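Dihydrodipicolinate synthase (Bacillus clausii KSM-K16, PDB 3E96) probably catalyses the formation of 4-hydroxy-tetrahydrodipicolinate, a step toward lysine. Local coordinates at residues B[215-226]-B[240-248]. Residues are numbered along the deposited sequence; the frame is centred on the assembly and turned at random.
Sequences LVNLLPQKAVEM and RIWEDIVPF
Ile245 and Ile241 pack against Leu215, Lys222, Glu225 and Met226 where the last helix of a TIM barrel meets the C-terminal helical region, a worked example of a contact with an apolar core and a charged margin. Helix 220-226 follows the eighth strand, 210-213, and runs roughly antiparallel to helix 240-248, their axes 9.9 Å apart and inclined at 142°. On the tight side CD1 of Ile241 presses against the backbone of the facing helix, 3.3 Å from O of Glu225. One turn on, CG2 of Ile245 meets CD2 of Leu215 at 3.7 Å. CD1 of Leu215, its other branch, lies obliquely against the Phe248 ring, 3.8 Å from CE2, while Leu218 reaches CZ. Met226, extended to SD and then bent at chi3 (-84°), brings CE alongside Trp242, 3.8 Å from its CA; the indole NE1 hydrogen-bonds to O of Lys198. The margin is looser. There OE2 of Glu225 stands 4.4 Å from NH1 of Arg240, too far for a salt bridge. Lys222, also in cation-pi contact with Trp300, reaches across to Asp244, and an alanine here would probably leave that carboxylate without its cationic mate. The lysine chain is extended until chi4 (-62°) turns its end, and NZ of Lys222 forms a salt bridge with Asp244, donating to the syn lone pair of OD2 at 2.9 Å.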
# COMPACT_ATOMS: atom_id res chain seq x y z
N LEU B 215 -4.33 -21.08 5.20
CA LEU B 215 -5.10 -22.32 5.17
C LEU B 215 -5.49 -22.78 6.58
O LEU B 215 -6.53 -23.41 6.76
CB LEU B 215 -4.28 -23.42 4.46
CG LEU B 215 -4.87 -24.83 4.37
CD1 LEU B 215 -6.20 -24.78 3.63
CD2 LEU B 215 -3.90 -25.74 3.64
N VAL B 216 -4.67 -22.45 7.57
CA VAL B 216 -4.96 -22.85 8.95
C VAL B 216 -6.29 -22.32 9.46
O VAL B 216 -6.83 -22.84 10.44
CB VAL B 216 -3.85 -22.42 9.93
CG1 VAL B 216 -2.54 -23.12 9.59
CG2 VAL B 216 -3.67 -20.91 9.89
N ASN B 217 -6.83 -21.29 8.81
CA ASN B 217 -8.11 -20.73 9.24
C ASN B 217 -9.26 -21.72 9.09
O ASN B 217 -10.26 -21.62 9.79
CB ASN B 217 -8.46 -19.46 8.45
CG ASN B 217 -7.64 -18.27 8.89
OD1 ASN B 217 -6.66 -17.89 8.24
ND2 ASN B 217 -8.03 -17.67 10.01
N LEU B 218 -9.12 -22.67 8.16
CA LEU B 218 -10.17 -23.66 7.95
C LEU B 218 -9.70 -25.10 8.12
O LEU B 218 -10.45 -25.94 8.63
CB LEU B 218 -10.80 -23.50 6.56
CG LEU B 218 -9.90 -23.55 5.32
CD1 LEU B 218 -10.73 -23.96 4.11
CD2 LEU B 218 -9.25 -22.19 5.10
N LEU B 219 -8.47 -25.39 7.71
CA LEU B 219 -7.93 -26.75 7.78
C LEU B 219 -6.49 -26.78 8.28
O LEU B 219 -5.57 -27.13 7.54
CB LEU B 219 -8.00 -27.39 6.39
CG LEU B 219 -9.41 -27.47 5.79
CD1 LEU B 219 -9.34 -27.69 4.28
CD2 LEU B 219 -10.17 -28.59 6.47
N PRO B 220 -6.28 -26.43 9.56
CA PRO B 220 -4.93 -26.42 10.13
C PRO B 220 -4.18 -27.75 10.06
O PRO B 220 -2.95 -27.76 10.00
CB PRO B 220 -5.17 -25.95 11.57
CG PRO B 220 -6.56 -26.44 11.86
CD PRO B 220 -7.29 -26.12 10.58
N GLN B 221 -4.91 -28.86 10.06
CA GLN B 221 -4.26 -30.17 9.99
C GLN B 221 -3.51 -30.39 8.68
O GLN B 221 -2.49 -31.09 8.66
CB GLN B 221 -5.29 -31.29 10.20
CG GLN B 221 -6.22 -31.57 9.02
CD GLN B 221 -7.38 -30.59 8.90
OE1 GLN B 221 -8.19 -30.69 7.98
NE2 GLN B 221 -7.47 -29.63 9.83
N LYS B 222 -3.99 -29.80 7.59
CA LYS B 222 -3.31 -29.95 6.30
C LYS B 222 -1.97 -29.23 6.33
O LYS B 222 -0.98 -29.72 5.78
CB LYS B 222 -4.17 -29.40 5.16
CG LYS B 222 -5.36 -30.26 4.80
CD LYS B 222 -6.09 -29.71 3.58
CE LYS B 222 -7.26 -30.61 3.19
NZ LYS B 222 -6.81 -31.98 2.80
N ALA B 223 -1.94 -28.06 6.97
CA ALA B 223 -0.72 -27.29 7.07
C ALA B 223 0.27 -28.06 7.94
O ALA B 223 1.46 -28.14 7.63
CB ALA B 223 -1.01 -25.92 7.69
N VAL B 224 -0.24 -28.62 9.04
CA VAL B 224 0.60 -29.39 9.95
C VAL B 224 1.20 -30.60 9.24
O VAL B 224 2.36 -30.94 9.46
CB VAL B 224 -0.20 -29.87 11.19
CG1 VAL B 224 0.65 -30.81 12.03
CG2 VAL B 224 -0.61 -28.66 12.03
N GLU B 225 0.41 -31.25 8.39
CA GLU B 225 0.90 -32.42 7.66
C GLU B 225 2.08 -32.04 6.78
O GLU B 225 3.05 -32.79 6.68
CB GLU B 225 -0.21 -33.02 6.79
CG GLU B 225 -1.44 -33.47 7.56
CD GLU B 225 -2.48 -34.10 6.66
OE1 GLU B 225 -3.66 -34.21 7.10
OE2 GLU B 225 -2.14 -34.50 5.53
N MET B 226 2.00 -30.87 6.13
CA MET B 226 3.09 -30.43 5.26
C MET B 226 4.34 -30.15 6.08
O MET B 226 5.44 -30.54 5.68
CB MET B 226 2.71 -29.17 4.47
CG MET B 226 3.83 -28.67 3.54
SD MET B 226 3.43 -27.26 2.44
CE MET B 226 2.65 -28.15 1.06
N ARG B 240 2.68 -35.10 -2.16
CA ARG B 240 1.29 -35.53 -2.12
C ARG B 240 0.44 -34.43 -1.48
O ARG B 240 -0.60 -34.04 -2.01
CB ARG B 240 1.15 -36.83 -1.33
CG ARG B 240 -0.27 -37.36 -1.24
CD ARG B 240 -0.67 -37.56 0.21
NE ARG B 240 0.31 -38.38 0.93
CZ ARG B 240 0.48 -38.35 2.24
NH1 ARG B 240 -0.26 -37.54 2.99
NH2 ARG B 240 1.39 -39.12 2.82
N ILE B 241 0.89 -33.95 -0.33
CA ILE B 241 0.19 -32.89 0.39
C ILE B 241 0.19 -31.61 -0.44
O ILE B 241 -0.82 -30.91 -0.53
CB ILE B 241 0.86 -32.61 1.75
CG1 ILE B 241 0.94 -33.90 2.57
CG2 ILE B 241 0.07 -31.56 2.52
CD1 ILE B 241 1.80 -33.79 3.82
N TRP B 242 1.33 -31.32 -1.06
CA TRP B 242 1.46 -30.14 -1.90
C TRP B 242 0.43 -30.14 -3.04
O TRP B 242 -0.31 -29.18 -3.21
CB TRP B 242 2.88 -30.07 -2.48
CG TRP B 242 3.10 -28.90 -3.39
CD1 TRP B 242 3.26 -27.59 -3.03
CD2 TRP B 242 3.20 -28.94 -4.82
NE1 TRP B 242 3.45 -26.81 -4.15
CE2 TRP B 242 3.42 -27.62 -5.26
CE3 TRP B 242 3.11 -29.97 -5.77
CZ2 TRP B 242 3.56 -27.29 -6.62
CZ3 TRP B 242 3.26 -29.64 -7.12
CH2 TRP B 242 3.47 -28.32 -7.52
N GLU B 243 0.39 -31.22 -3.81
CA GLU B 243 -0.56 -31.31 -4.92
C GLU B 243 -1.99 -31.15 -4.43
O GLU B 243 -2.84 -30.60 -5.12
CB GLU B 243 -0.44 -32.66 -5.64
CG GLU B 243 0.85 -32.85 -6.42
CD GLU B 243 0.78 -34.04 -7.35
OE1 GLU B 243 0.04 -33.96 -8.36
OE2 GLU B 243 1.44 -35.05 -7.07
N ASP B 244 -2.24 -31.65 -3.22
CA ASP B 244 -3.56 -31.59 -2.60
C ASP B 244 -3.98 -30.15 -2.26
O ASP B 244 -5.15 -29.80 -2.38
CB ASP B 244 -3.56 -32.44 -1.32
CG ASP B 244 -4.93 -32.58 -0.70
OD1 ASP B 244 -5.84 -33.11 -1.36
OD2 ASP B 244 -5.10 -32.16 0.47
N ILE B 245 -3.02 -29.33 -1.85
CA ILE B 245 -3.30 -27.95 -1.45
C ILE B 245 -3.17 -26.88 -2.53
O ILE B 245 -3.85 -25.85 -2.47
CB ILE B 245 -2.40 -27.55 -0.25
CG1 ILE B 245 -2.66 -28.49 0.93
CG2 ILE B 245 -2.68 -26.12 0.17
CD1 ILE B 245 -1.67 -28.34 2.07
N VAL B 246 -2.33 -27.11 -3.53
CA VAL B 246 -2.11 -26.11 -4.59
C VAL B 246 -3.35 -25.48 -5.23
O VAL B 246 -3.42 -24.26 -5.38
CB VAL B 246 -1.21 -26.67 -5.71
CG1 VAL B 246 -1.11 -25.67 -6.86
CG2 VAL B 246 0.18 -26.94 -5.16
N PRO B 247 -4.34 -26.29 -5.63
CA PRO B 247 -5.54 -25.71 -6.26
C PRO B 247 -6.20 -24.64 -5.40
O PRO B 247 -6.69 -23.63 -5.92
CB PRO B 247 -6.43 -26.93 -6.48
CG PRO B 247 -5.44 -28.04 -6.71
CD PRO B 247 -4.40 -27.77 -5.64
N PHE B 248 -6.22 -24.85 -4.09
CA PHE B 248 -6.82 -23.89 -3.17
C PHE B 248 -6.01 -22.59 -3.18
O PHE B 248 -6.58 -21.50 -3.23
CB PHE B 248 -6.84 -24.46 -1.75
CG PHE B 248 -7.54 -23.58 -0.75
CD1 PHE B 248 -8.92 -23.38 -0.81
CD2 PHE B 248 -6.82 -22.95 0.26
CE1 PHE B 248 -9.57 -22.57 0.12
CE2 PHE B 248 -7.46 -22.13 1.20
CZ PHE B 248 -8.83 -21.95 1.13